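PDB 1L5A: amide synthase, which catalyses amide-bond formation as a stand-alone NRPS condensation enzyme of vibriobactin biosynthesis, probably joining carrier-bound dihydroxybenzoate to norspermidine. Local coordinates for residues N335-E340 with N363-G368; S212-S217 with Q371-L376; A208-Y213 with D377-L382; D130-M135 with P259-W264. All coordinates share one frame; numbering follows the deposited sequence.

Interaction 1: residues N335-E340 with N363-G368; sequences NILPFE and NFTFRG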
loop_
_atom_site.group_PDB
_atom_site.type_symbol
_atom_site.label_atom_id
_atom_site.label_comp_id
_atom_site.label_asym_id
_atom_site.label_seq_id
_atom_site.Cartn_x
_atom_site.Cartn_y
_atom_site.Cartn_z
ATOM N N ASN A 335 -28.875 -2.517 -4.461
ATOM C CA ASN A 335 -28.152 -3.765 -4.210
ATOM C C ASN A 335 -28.002 -4.468 -5.529
ATOM O O ASN A 335 -28.959 -4.538 -6.313
ATOM C CB ASN A 335 -28.982 -4.699 -3.319
ATOM C CG ASN A 335 -28.366 -4.938 -1.965
ATOM O OD1 ASN A 335 -27.234 -5.394 -1.865
ATOM N ND2 ASN A 335 -29.122 -4.642 -0.907
ATOM N N ILE A 336 -26.815 -4.992 -5.786
ATOM C CA ILE A 336 -26.611 -5.752 -7.008
ATOM C C ILE A 336 -26.269 -7.167 -6.561
ATOM O O ILE A 336 -25.329 -7.371 -5.797
ATOM C CB ILE A 336 -25.453 -5.223 -7.846
ATOM C CG1 ILE A 336 -25.678 -3.745 -8.232
ATOM C CG2 ILE A 336 -25.305 -6.113 -9.050
ATOM C CD1 ILE A 336 -26.883 -3.491 -9.138
ATOM N N LEU A 337 -27.050 -8.141 -7.009
ATOM C CA LEU A 337 -26.810 -9.539 -6.649
ATOM C C LEU A 337 -26.428 -10.295 -7.916
ATOM O O LEU A 337 -27.290 -10.847 -8.606
ATOM C CB LEU A 337 -28.069 -10.115 -6.017
ATOM C CG LEU A 337 -28.467 -9.259 -4.809
ATOM C CD1 LEU A 337 -29.632 -9.908 -4.095
ATOM C CD2 LEU A 337 -27.269 -9.072 -3.868
ATOM N N PRO A 338 -25.117 -10.345 -8.218
ATOM C CA PRO A 338 -24.499 -10.981 -9.384
ATOM C C PRO A 338 -24.086 -12.437 -9.327
ATOM O O PRO A 338 -23.954 -13.086 -10.365
ATOM C CB PRO A 338 -23.289 -10.096 -9.620
ATOM C CG PRO A 338 -22.788 -9.902 -8.201
ATOM C CD PRO A 338 -24.082 -9.709 -7.376
ATOM N N PHE A 339 -23.865 -12.950 -8.128
ATOM C CA PHE A 339 -23.398 -14.326 -7.952
ATOM C C PHE A 339 -24.351 -15.472 -8.284
ATOM O O PHE A 339 -25.528 -15.435 -7.935
ATOM C CB PHE A 339 -22.896 -14.462 -6.528
ATOM C CG PHE A 339 -21.853 -13.447 -6.170
ATOM C CD1 PHE A 339 -21.952 -12.712 -4.992
ATOM C CD2 PHE A 339 -20.745 -13.254 -7.001
ATOM C CE1 PHE A 339 -20.963 -11.808 -4.640
ATOM C CE2 PHE A 339 -19.746 -12.352 -6.661
ATOM C CZ PHE A 339 -19.851 -11.625 -5.476
ATOM N N GLU A 340 -23.826 -16.489 -8.961
ATOM C CA GLU A 340 -24.616 -17.659 -9.347
ATOM C C GLU A 340 -24.766 -18.595 -8.160
ATOM O O GLU A 340 -23.956 -18.566 -7.239
ATOM C CB GLU A 340 -23.924 -18.448 -10.463
ATOM C CG GLU A 340 -23.432 -17.633 -11.643
ATOM C CD GLU A 340 -22.603 -18.467 -12.607
ATOM O OE1 GLU A 340 -23.166 -19.387 -13.247
ATOM O OE2 GLU A 340 -21.384 -18.208 -12.719
ATOM N N ASN A 363 -35.961 -0.019 -1.651
ATOM C CA ASN A 363 -34.764 -0.727 -2.091
ATOM C C ASN A 363 -34.858 -1.168 -3.565
ATOM O O ASN A 363 -35.877 -1.721 -4.002
ATOM C CB ASN A 363 -34.602 -1.948 -1.187
ATOM C CG ASN A 363 -33.267 -2.641 -1.346
ATOM O OD1 ASN A 363 -32.374 -2.489 -0.503
ATOM N ND2 ASN A 363 -33.120 -3.420 -2.419
ATOM N N PHE A 364 -33.812 -0.895 -4.338
ATOM C CA PHE A 364 -33.777 -1.313 -5.731
ATOM C C PHE A 364 -32.748 -2.422 -5.780
ATOM O O PHE A 364 -31.601 -2.231 -5.381
ATOM C CB PHE A 364 -33.369 -0.156 -6.652
ATOM C CG PHE A 364 -34.313 1.000 -6.596
ATOM C CD1 PHE A 364 -33.961 2.172 -5.934
ATOM C CD2 PHE A 364 -35.595 0.882 -7.118
ATOM C CE1 PHE A 364 -34.879 3.213 -5.779
ATOM C CE2 PHE A 364 -36.519 1.915 -6.969
ATOM C CZ PHE A 364 -36.163 3.082 -6.296
ATOM N N THR A 365 -33.159 -3.592 -6.242
ATOM C CA THR A 365 -32.244 -4.710 -6.306
ATOM C C THR A 365 -32.141 -5.325 -7.690
ATOM O O THR A 365 -33.128 -5.500 -8.398
ATOM C CB THR A 365 -32.632 -5.779 -5.298
ATOM O OG1 THR A 365 -32.138 -5.402 -4.009
ATOM C CG2 THR A 365 -32.055 -7.126 -5.693
ATOM N N PHE A 366 -30.917 -5.628 -8.083
ATOM C CA PHE A 366 -30.701 -6.237 -9.375
ATOM C C PHE A 366 -30.075 -7.600 -9.143
ATOM O O PHE A 366 -28.953 -7.696 -8.640
ATOM C CB PHE A 366 -29.785 -5.364 -10.220
ATOM C CG PHE A 366 -30.445 -4.127 -10.752
ATOM C CD1 PHE A 366 -30.279 -2.903 -10.115
ATOM C CD2 PHE A 366 -31.204 -4.176 -11.928
ATOM C CE1 PHE A 366 -30.858 -1.725 -10.650
ATOM C CE2 PHE A 366 -31.781 -3.019 -12.467
ATOM C CZ PHE A 366 -31.606 -1.789 -11.826
ATOM N N ARG A 367 -30.816 -8.655 -9.465
ATOM C CA ARG A 367 -30.289 -9.998 -9.294
ATOM C C ARG A 367 -30.120 -10.655 -10.648
ATOM O O ARG A 367 -30.992 -10.569 -11.517
ATOM C CB ARG A 367 -31.190 -10.850 -8.384
ATOM C CG ARG A 367 -32.644 -10.374 -8.261
ATOM C CD ARG A 367 -33.480 -11.291 -7.347
ATOM N NE ARG A 367 -33.962 -12.460 -8.073
ATOM C CZ ARG A 367 -35.019 -12.459 -8.881
ATOM N NH1 ARG A 367 -35.723 -11.346 -9.056
ATOM N NH2 ARG A 367 -35.351 -13.566 -9.544
ATOM N N GLY A 368 -28.972 -11.293 -10.830
ATOM C CA GLY A 368 -28.687 -11.956 -12.085
ATOM C C GLY A 368 -27.469 -11.375 -12.778
ATOM O O GLY A 368 -26.518 -10.912 -12.134
#
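Leu337 O accepts the backbone N-H of Gly368 at 2.8 Å and also takes a CA-H...O contact from Arg367. Two residues earlier, Asn335 O is gripped in the same way: Phe366 N reaches it at 2.9 Å and Thr365 CA at 3.3 Å. These bonds, with Asn335 N on Phe364 O, lace two parallel strands together until Pro338 ends the pairing. Gly368 holds a backbone conformation that suits glycine alone (phi 119°). On one face of the sheet Ile336 folds its CD1 over the neighbouring strand, 3.6 Å from CD1 of Phe366, meeting that ring obliquely. The other face is mixed. Thr365 OG1 lies 3.3 Å from Asn335 CB and accepts a weak bond from Asn363 ND2, while Thr365 CG2 meets Leu337 CD1 at 4.0 Å. Here CG2 stands anti to the backbone N and OG1 beside it (chi1 -81°), which sets the methyl towards the leucine and the hydroxyl towards the two asparagines. Helix 234-249 packs on the Ile336 and Phe366 face through Leu238; strand 362-368 is bordered on its other flank by strand 374-381, leaving 333-337 outermost in this four-stranded sheet.

Interaction 2: residues S212-S217 with Q371-L376; sequences SYTLNS and QHELCL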
loop_
_atom_site.group_PDB
_atom_site.type_symbol
_atom_site.label_atom_id
_atom_site.label_comp_id
_atom_site.label_asym_id
_atom_site.label_seq_id
_atom_site.Cartn_x
_atom_site.Cartn_y
_atom_site.Cartn_z
ATOM N N SER A 212 -41.215 -7.556 -9.235
ATOM C CA SER A 212 -40.037 -7.882 -10.024
ATOM C C SER A 212 -40.277 -7.637 -11.497
ATOM O O SER A 212 -41.313 -8.026 -12.037
ATOM C CB SER A 212 -39.647 -9.347 -9.822
ATOM O OG SER A 212 -39.388 -9.629 -8.456
ATOM N N TYR A 213 -39.312 -6.983 -12.136
ATOM C CA TYR A 213 -39.379 -6.697 -13.557
ATOM C C TYR A 213 -38.122 -7.244 -14.217
ATOM O O TYR A 213 -37.008 -6.878 -13.848
ATOM C CB TYR A 213 -39.485 -5.196 -13.800
ATOM C CG TYR A 213 -39.261 -4.792 -15.247
ATOM C CD1 TYR A 213 -40.067 -5.293 -16.273
ATOM C CD2 TYR A 213 -38.257 -3.886 -15.587
ATOM C CE1 TYR A 213 -39.876 -4.894 -17.603
ATOM C CE2 TYR A 213 -38.058 -3.483 -16.908
ATOM C CZ TYR A 213 -38.869 -3.987 -17.908
ATOM O OH TYR A 213 -38.670 -3.570 -19.207
ATOM N N THR A 214 -38.304 -8.133 -15.188
ATOM C CA THR A 214 -37.174 -8.728 -15.887
ATOM C C THR A 214 -36.743 -7.830 -17.033
ATOM O O THR A 214 -37.540 -7.494 -17.915
ATOM C CB THR A 214 -37.520 -10.124 -16.449
ATOM O OG1 THR A 214 -37.842 -11.013 -15.368
ATOM C CG2 THR A 214 -36.343 -10.688 -17.222
ATOM N N LEU A 215 -35.474 -7.437 -17.005
ATOM C CA LEU A 215 -34.920 -6.574 -18.032
ATOM C C LEU A 215 -34.803 -7.295 -19.359
ATOM O O LEU A 215 -34.386 -8.453 -19.429
ATOM C CB LEU A 215 -33.546 -6.061 -17.607
ATOM C CG LEU A 215 -33.583 -5.195 -16.348
ATOM C CD1 LEU A 215 -32.173 -4.896 -15.902
ATOM C CD2 LEU A 215 -34.345 -3.907 -16.628
ATOM N N ASN A 216 -35.190 -6.591 -20.412
ATOM C CA ASN A 216 -35.125 -7.119 -21.757
ATOM C C ASN A 216 -33.667 -7.429 -22.109
ATOM O O ASN A 216 -32.752 -6.682 -21.746
ATOM C CB ASN A 216 -35.727 -6.088 -22.708
ATOM C CG ASN A 216 -35.425 -6.378 -24.147
ATOM O OD1 ASN A 216 -34.438 -5.889 -24.692
ATOM N ND2 ASN A 216 -36.268 -7.186 -24.778
ATOM N N SER A 217 -33.448 -8.539 -22.804
ATOM C CA SER A 217 -32.093 -8.932 -23.185
ATOM C C SER A 217 -31.337 -7.858 -23.960
ATOM O O SER A 217 -30.144 -7.644 -23.732
ATOM C CB SER A 217 -32.135 -10.212 -24.004
ATOM O OG SER A 217 -32.690 -11.250 -23.225
ATOM N N GLN A 371 -25.427 -11.125 -18.812
ATOM C CA GLN A 371 -25.012 -12.232 -19.660
ATOM C C GLN A 371 -26.128 -13.273 -19.763
ATOM O O GLN A 371 -26.151 -14.097 -20.686
ATOM C CB GLN A 371 -23.751 -12.900 -19.103
ATOM C CG GLN A 371 -22.439 -12.249 -19.501
ATOM C CD GLN A 371 -21.978 -11.196 -18.522
ATOM O OE1 GLN A 371 -21.808 -11.469 -17.337
ATOM N NE2 GLN A 371 -21.762 -9.986 -19.015
ATOM N N HIS A 372 -27.051 -13.240 -18.809
ATOM C CA HIS A 372 -28.160 -14.182 -18.807
ATOM C C HIS A 372 -29.460 -13.432 -18.554
ATOM O O HIS A 372 -29.892 -12.624 -19.375
ATOM C CB HIS A 372 -27.931 -15.244 -17.730
ATOM C CG HIS A 372 -26.672 -16.029 -17.926
ATOM N ND1 HIS A 372 -26.392 -16.706 -19.095
ATOM C CD2 HIS A 372 -25.609 -16.232 -17.111
ATOM C CE1 HIS A 372 -25.210 -17.289 -18.992
ATOM N NE2 HIS A 372 -24.713 -17.016 -17.797
ATOM N N GLU A 373 -30.090 -13.712 -17.422
ATOM C CA GLU A 373 -31.314 -13.024 -17.071
ATOM C C GLU A 373 -30.976 -12.078 -15.928
ATOM O O GLU A 373 -30.289 -12.453 -14.977
ATOM C CB GLU A 373 -32.392 -14.016 -16.640
ATOM C CG GLU A 373 -33.699 -13.357 -16.241
ATOM C CD GLU A 373 -34.765 -14.360 -15.850
ATOM O OE1 GLU A 373 -34.420 -15.366 -15.192
ATOM O OE2 GLU A 373 -35.949 -14.135 -16.187
ATOM N N LEU A 374 -31.443 -10.841 -16.047
ATOM C CA LEU A 374 -31.210 -9.828 -15.032
ATOM C C LEU A 374 -32.546 -9.231 -14.629
ATOM O O LEU A 374 -33.230 -8.612 -15.450
ATOM C CB LEU A 374 -30.315 -8.727 -15.587
ATOM C CG LEU A 374 -29.990 -7.594 -14.621
ATOM C CD1 LEU A 374 -29.089 -8.113 -13.509
ATOM C CD2 LEU A 374 -29.318 -6.475 -15.385
ATOM N N CYS A 375 -32.918 -9.414 -13.366
ATOM C CA CYS A 375 -34.187 -8.882 -12.869
ATOM C C CYS A 375 -34.000 -7.722 -11.890
ATOM O O CYS A 375 -32.957 -7.598 -11.239
ATOM C CB CYS A 375 -35.002 -9.990 -12.194
ATOM S SG CYS A 375 -35.245 -11.425 -13.243
ATOM N N LEU A 376 -35.017 -6.867 -11.820
ATOM C CA LEU A 376 -35.022 -5.722 -10.928
ATOM C C LEU A 376 -36.139 -5.929 -9.930
ATOM O O LEU A 376 -37.271 -6.193 -10.316
ATOM C CB LEU A 376 -35.287 -4.428 -11.699
ATOM C CG LEU A 376 -35.740 -3.241 -10.825
ATOM C CD1 LEU A 376 -34.681 -2.921 -9.794
ATOM C CD2 LEU A 376 -36.004 -2.024 -11.683
#
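Thr214 sets its hydroxyl beside a thiol: OG1 lies 3.4 Å from Cys375 SG where the two residues form a non-hydrogen-bonded antiparallel pair. In both residues the heteroatom is anti to the carbonyl carbon (chi1 -62° and -54°), which brings OG1 and SG together across the strands. The side chain of Glu373 crosses that of Thr214 at about a right angle, its extended chain carrying OE2 to 3.6 Å from Thr214 CG2. It belongs to a classic beta bulge, in which His372 and Glu373 both face Ser369. Next to the Thr-Cys pair, Tyr213 and Leu376 are a hydrogen-bonded pair, with Tyr213 N on Leu376 O and Leu376 N on Tyr213 O, both 2.8 Å. Leu215 N reaches Leu374 O at 3.0 Å just ahead of helix 217-229, for which Asn216 is the N-cap residue. The side chains of Leu215 and Leu374 run side by side in the same direction, Leu215 CD1 3.7 Å from Leu374 CG. Helix 387-409 meets Leu215 through Phe401 and Leu376 through Phe397, while Leu374 packs on helix 217-229 at Leu223. The chemistry thus divides by face: leucines with Tyr213 face the helices, whereas hydroxyl, thiol and carboxylate gather on the reverse, where Thr214 and Glu373 are exposed and Cys375 is buried.

Interaction 3: residues A208-Y213 with D377-L382; sequences AVSLSY and DITADL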
loop_
_atom_site.group_PDB
_atom_site.type_symbol
_atom_site.label_atom_id
_atom_site.label_comp_id
_atom_site.label_asym_id
_atom_site.label_seq_id
_atom_site.Cartn_x
_atom_site.Cartn_y
_atom_site.Cartn_z
ATOM N N ALA A 208 -43.291 -5.325 4.356
ATOM C CA ALA A 208 -42.667 -5.309 3.034
ATOM C C ALA A 208 -43.539 -5.631 1.834
ATOM O O ALA A 208 -44.376 -6.521 1.885
ATOM C CB ALA A 208 -41.447 -6.248 3.036
ATOM N N VAL A 209 -43.326 -4.895 0.753
ATOM C CA VAL A 209 -44.042 -5.122 -0.489
ATOM C C VAL A 209 -42.996 -5.147 -1.608
ATOM O O VAL A 209 -41.943 -4.517 -1.500
ATOM C CB VAL A 209 -45.120 -4.020 -0.765
ATOM C CG1 VAL A 209 -46.261 -4.155 0.258
ATOM C CG2 VAL A 209 -44.498 -2.620 -0.703
ATOM N N SER A 210 -43.274 -5.879 -2.680
ATOM C CA SER A 210 -42.308 -5.971 -3.760
ATOM C C SER A 210 -42.881 -6.362 -5.117
ATOM O O SER A 210 -43.985 -6.893 -5.218
ATOM C CB SER A 210 -41.203 -6.952 -3.375
ATOM O OG SER A 210 -40.168 -6.908 -4.329
ATOM N N LEU A 211 -42.104 -6.076 -6.158
ATOM C CA LEU A 211 -42.473 -6.373 -7.532
ATOM C C LEU A 211 -41.184 -6.611 -8.300
ATOM O O LEU A 211 -40.178 -5.948 -8.049
ATOM C CB LEU A 211 -43.212 -5.196 -8.152
ATOM C CG LEU A 211 -44.315 -5.587 -9.123
ATOM C CD1 LEU A 211 -45.484 -6.162 -8.314
ATOM C CD2 LEU A 211 -44.754 -4.373 -9.938
ATOM N N SER A 212 -41.215 -7.556 -9.235
ATOM C CA SER A 212 -40.037 -7.882 -10.024
ATOM C C SER A 212 -40.277 -7.637 -11.497
ATOM O O SER A 212 -41.313 -8.026 -12.037
ATOM C CB SER A 212 -39.647 -9.347 -9.822
ATOM O OG SER A 212 -39.388 -9.629 -8.456
ATOM N N TYR A 213 -39.312 -6.983 -12.136
ATOM C CA TYR A 213 -39.379 -6.697 -13.557
ATOM C C TYR A 213 -38.122 -7.244 -14.217
ATOM O O TYR A 213 -37.008 -6.878 -13.848
ATOM C CB TYR A 213 -39.485 -5.196 -13.800
ATOM C CG TYR A 213 -39.261 -4.792 -15.247
ATOM C CD1 TYR A 213 -40.067 -5.293 -16.273
ATOM C CD2 TYR A 213 -38.257 -3.886 -15.587
ATOM C CE1 TYR A 213 -39.876 -4.894 -17.603
ATOM C CE2 TYR A 213 -38.058 -3.483 -16.908
ATOM C CZ TYR A 213 -38.869 -3.987 -17.908
ATOM O OH TYR A 213 -38.670 -3.570 -19.207
ATOM N N ASP A 377 -35.820 -5.826 -8.648
ATOM C CA ASP A 377 -36.820 -5.987 -7.610
ATOM C C ASP A 377 -36.967 -4.665 -6.887
ATOM O O ASP A 377 -35.983 -4.140 -6.361
ATOM C CB ASP A 377 -36.398 -7.042 -6.596
ATOM C CG ASP A 377 -36.125 -8.385 -7.226
ATOM O OD1 ASP A 377 -36.847 -8.759 -8.177
ATOM O OD2 ASP A 377 -35.194 -9.074 -6.752
ATOM N N ILE A 378 -38.187 -4.127 -6.866
ATOM C CA ILE A 378 -38.452 -2.872 -6.173
ATOM C C ILE A 378 -39.196 -3.225 -4.890
ATOM O O ILE A 378 -40.370 -3.555 -4.923
ATOM C CB ILE A 378 -39.319 -1.930 -7.025
ATOM C CG1 ILE A 378 -38.778 -1.865 -8.456
ATOM C CG2 ILE A 378 -39.324 -0.541 -6.421
ATOM C CD1 ILE A 378 -37.362 -1.396 -8.550
ATOM N N THR A 379 -38.505 -3.157 -3.761
ATOM C CA THR A 379 -39.088 -3.488 -2.467
ATOM C C THR A 379 -39.150 -2.296 -1.511
ATOM O O THR A 379 -38.184 -1.546 -1.367
ATOM C CB THR A 379 -38.272 -4.583 -1.798
ATOM O OG1 THR A 379 -38.357 -5.769 -2.592
ATOM C CG2 THR A 379 -38.771 -4.853 -0.391
ATOM N N ALA A 380 -40.293 -2.133 -0.850
ATOM C CA ALA A 380 -40.469 -1.042 0.093
ATOM C C ALA A 380 -41.085 -1.546 1.377
ATOM O O ALA A 380 -41.837 -2.513 1.374
ATOM C CB ALA A 380 -41.358 0.033 -0.505
ATOM N N ASP A 381 -40.733 -0.896 2.478
ATOM C CA ASP A 381 -41.289 -1.222 3.777
ATOM C C ASP A 381 -42.333 -0.131 4.010
ATOM O O ASP A 381 -41.993 1.015 4.309
ATOM C CB ASP A 381 -40.210 -1.158 4.854
ATOM C CG ASP A 381 -40.787 -0.917 6.236
ATOM O OD1 ASP A 381 -41.948 -1.325 6.475
ATOM O OD2 ASP A 381 -40.076 -0.327 7.084
ATOM N N LEU A 382 -43.601 -0.480 3.862
ATOM C CA LEU A 382 -44.662 0.509 4.024
ATOM C C LEU A 382 -44.697 1.221 5.376
ATOM O O LEU A 382 -45.304 2.281 5.501
ATOM C CB LEU A 382 -46.022 -0.124 3.698
ATOM C CG LEU A 382 -46.068 -0.577 2.228
ATOM C CD1 LEU A 382 -47.484 -0.929 1.807
ATOM C CD2 LEU A 382 -45.541 0.554 1.346
#
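Strands 208-213 and 377-381 run antiparallel, 167° between their directions, with Val209 and Ala380 forming a hydrogen-bonded pair (Val209 N to Ala380 O, 2.9 Å). Strand 208-214 is an outermost strand of the four-stranded sheet, and 374-381 is its inner neighbour, in the C-terminal half of the condensation domain, a fold built of two chloramphenicol acetyltransferase-like halves. Farther along, Ile378 N bonds well to Leu211 O, but the return bond from Leu211 N to Ile378 O is long at 3.3 Å, and its donor stands 39° out of the carbonyl plane. Trp390 of helix 387-409 also donates its NE1 to that carbonyl. On the helix-covered face Val209 packs against Ala380 and, at about a right angle, against Leu382, with Val209 CG1 3.8 Å from Leu382 CD1. Val209 CG2 takes the crowded position between backbone N and carbonyl carbon and touches Leu382 CG at 3.9 Å. The reverse face carries hydroxyls and carboxylates. Ser210 swings OG away from its own N (chi1 -172°) to meet Thr379 OG1 at 2.8 Å in a hydrogen bond that either could donate. Ser212 OG donates to Asp377 OD1 at 2.7 Å, coming from above the carboxylate plane, and the same OD1 receives a salt bridge from Arg367 NH1.

Interaction 4: residues D130-M135 with P259-W264; sequences DGYGMM and PFMNRW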
loop_
_atom_site.group_PDB
_atom_site.type_symbol
_atom_site.label_atom_id
_atom_site.label_comp_id
_atom_site.label_asym_id
_atom_site.label_seq_id
_atom_site.Cartn_x
_atom_site.Cartn_y
_atom_site.Cartn_z
ATOM N N ASP A 130 -22.765 -11.815 6.239
ATOM C CA ASP A 130 -23.490 -10.922 5.342
ATOM C C ASP A 130 -23.721 -11.667 4.031
ATOM O O ASP A 130 -23.473 -12.867 3.944
ATOM C CB ASP A 130 -22.731 -9.607 5.080
ATOM C CG ASP A 130 -21.272 -9.819 4.660
ATOM O OD1 ASP A 130 -20.983 -10.779 3.896
ATOM O OD2 ASP A 130 -20.414 -8.999 5.085
ATOM N N GLY A 131 -24.175 -10.966 3.002
ATOM C CA GLY A 131 -24.444 -11.645 1.748
ATOM C C GLY A 131 -23.237 -12.295 1.125
ATOM O O GLY A 131 -23.257 -13.470 0.752
ATOM N N TYR A 132 -22.168 -11.524 1.023
ATOM C CA TYR A 132 -20.937 -11.999 0.412
ATOM C C TYR A 132 -20.421 -13.222 1.198
ATOM O O TYR A 132 -19.949 -14.206 0.602
ATOM C CB TYR A 132 -19.905 -10.852 0.369
ATOM C CG TYR A 132 -18.745 -11.084 -0.577
ATOM C CD1 TYR A 132 -18.768 -10.574 -1.881
ATOM C CD2 TYR A 132 -17.617 -11.812 -0.172
ATOM C CE1 TYR A 132 -17.683 -10.785 -2.771
ATOM C CE2 TYR A 132 -16.547 -12.022 -1.037
ATOM C CZ TYR A 132 -16.583 -11.506 -2.338
ATOM O OH TYR A 132 -15.516 -11.713 -3.195
ATOM N N GLY A 133 -20.518 -13.168 2.526
ATOM C CA GLY A 133 -20.080 -14.306 3.319
ATOM C C GLY A 133 -20.874 -15.568 2.941
ATOM O O GLY A 133 -20.313 -16.672 2.796
ATOM N N MET A 134 -22.184 -15.388 2.756
ATOM C CA MET A 134 -23.064 -16.469 2.403
ATOM C C MET A 134 -22.627 -17.120 1.097
ATOM O O MET A 134 -22.488 -18.353 1.018
ATOM C CB MET A 134 -24.500 -15.962 2.277
ATOM C CG MET A 134 -25.544 -17.072 2.176
ATOM S SD MET A 134 -25.630 -18.188 3.639
ATOM C CE MET A 134 -25.087 -19.528 2.991
ATOM N N MET A 135 -22.397 -16.313 0.066
ATOM C CA MET A 135 -21.984 -16.921 -1.185
ATOM C C MET A 135 -20.614 -17.576 -1.044
ATOM O O MET A 135 -20.388 -18.628 -1.644
ATOM C CB MET A 135 -22.047 -15.916 -2.351
ATOM C CG MET A 135 -20.844 -15.098 -2.626
ATOM S SD MET A 135 -19.528 -15.975 -3.504
ATOM C CE MET A 135 -18.230 -14.797 -3.082
ATOM N N PRO A 259 -23.999 -0.728 -0.831
ATOM C CA PRO A 259 -23.357 -1.599 0.139
ATOM C C PRO A 259 -21.952 -1.843 -0.429
ATOM O O PRO A 259 -21.821 -2.314 -1.566
ATOM C CB PRO A 259 -24.234 -2.858 0.113
ATOM C CG PRO A 259 -24.588 -2.975 -1.309
ATOM C CD PRO A 259 -24.800 -1.516 -1.790
ATOM N N PHE A 260 -20.911 -1.454 0.305
ATOM C CA PHE A 260 -19.546 -1.743 -0.147
ATOM C C PHE A 260 -19.131 -3.031 0.603
ATOM O O PHE A 260 -19.037 -3.047 1.845
ATOM C CB PHE A 260 -18.585 -0.606 0.187
ATOM C CG PHE A 260 -17.138 -0.976 0.001
ATOM C CD1 PHE A 260 -16.710 -1.574 -1.188
ATOM C CD2 PHE A 260 -16.218 -0.798 1.033
ATOM C CE1 PHE A 260 -15.395 -1.992 -1.345
ATOM C CE2 PHE A 260 -14.892 -1.215 0.887
ATOM C CZ PHE A 260 -14.483 -1.813 -0.304
ATOM N N MET A 261 -18.910 -4.110 -0.146
ATOM C CA MET A 261 -18.569 -5.406 0.450
ATOM C C MET A 261 -17.417 -5.340 1.465
ATOM O O MET A 261 -17.430 -6.042 2.491
ATOM C CB MET A 261 -18.233 -6.416 -0.656
ATOM C CG MET A 261 -19.337 -6.629 -1.676
ATOM S SD MET A 261 -20.918 -6.937 -0.859
ATOM C CE MET A 261 -21.945 -5.612 -1.475
ATOM N N ASN A 262 -16.417 -4.506 1.176
ATOM C CA ASN A 262 -15.289 -4.362 2.076
ATOM C C ASN A 262 -14.437 -5.657 2.095
ATOM O O ASN A 262 -13.851 -6.009 3.113
ATOM C CB ASN A 262 -15.829 -4.017 3.461
ATOM C CG ASN A 262 -14.907 -3.108 4.234
ATOM O OD1 ASN A 262 -14.246 -2.241 3.675
ATOM N ND2 ASN A 262 -14.867 -3.297 5.541
ATOM N N ARG A 263 -14.388 -6.347 0.955
ATOM C CA ARG A 263 -13.619 -7.584 0.779
ATOM C C ARG A 263 -12.433 -7.282 -0.137
ATOM O O ARG A 263 -11.454 -8.016 -0.172
ATOM C CB ARG A 263 -14.457 -8.668 0.087
ATOM C CG ARG A 263 -15.769 -9.016 0.763
ATOM C CD ARG A 263 -15.562 -9.983 1.880
ATOM N NE ARG A 263 -16.781 -10.160 2.653
ATOM C CZ ARG A 263 -16.956 -11.113 3.563
ATOM N NH1 ARG A 263 -15.986 -11.996 3.806
ATOM N NH2 ARG A 263 -18.077 -11.153 4.273
ATOM N N TRP A 264 -12.555 -6.195 -0.892
ATOM C CA TRP A 264 -11.538 -5.757 -1.841
ATOM C C TRP A 264 -10.148 -5.569 -1.241
ATOM O O TRP A 264 -9.959 -4.804 -0.297
ATOM C CB TRP A 264 -12.005 -4.467 -2.502
ATOM C CG TRP A 264 -11.073 -3.943 -3.524
ATOM C CD1 TRP A 264 -10.242 -4.664 -4.329
ATOM C CD2 TRP A 264 -10.895 -2.572 -3.882
ATOM N NE1 TRP A 264 -9.551 -3.827 -5.172
ATOM C CE2 TRP A 264 -9.931 -2.534 -4.920
ATOM C CE3 TRP A 264 -11.454 -1.368 -3.428
ATOM C CZ2 TRP A 264 -9.512 -1.336 -5.513
ATOM C CZ3 TRP A 264 -11.037 -0.178 -4.014
ATOM C CH2 TRP A 264 -10.072 -0.172 -5.049
#
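Tyr132 and Arg263 run antiparallel alongside one another, the guanidinium tilted 25° from the plane of the ring. The arginine's aliphatic part lies over one ring face in a CH-pi contact, CG 3.7 Å from the ring centroid of Tyr132, while NE comes to 3.4 Å from Tyr132 CD2. Met135 CE lies over the opposite face, toward the rim. Met261 approaches the same ring obliquely: its CG is 4.0 Å from Tyr132 CD1, and its sulfur makes a Met-aromatic contact with SD 5.5 Å from the ring centroid. Asp130 and Gly131 close the HHxxxDG signature of condensation domains, and the contact joins the start of helix 131-150 to the loop after strand 255-260, in the opposite half of the fold. The carboxylate of Asp130 stands at the edge of the guanidinium, the two planes 75° apart, with OD1 in a salt bridge 3.0 Å from Arg263 NH2. The hydrogen bonds within that bridge are weak. As N-cap residue, Asp130 also receives Gly133 N on OD1 at 2.8 Å, and Met275 N and Val276 N donate to OD2, so backbone N-H groups fix the buried carboxylate. Arg263 is steadied separately by NH1, which donates to Ala268 O.

How the interactions relate
Interactions 1, 2 and 3 belong to a single sheet: 2 and 3 are successive lengths of the pairing between strands 208-214 and 374-381, sharing Ser212 and Tyr213, while interaction 1 pairs strand 362-368 with the outermost strand on the other side. Probable backbone hydrogen bonds, Thr365 O to Asp377 N and Arg367 O to Cys375 N, join interaction 1 to 3 and to 2. Interaction 4 is the buried one, held by charge and an aromatic ring instead of strand bonds; it touches interaction 1 through Phe339 on Tyr132. Interaction 1 is a surface contact; 2 and 3, partly buried, put polar groups on one face and apolar groups against helix 387-409 on the other.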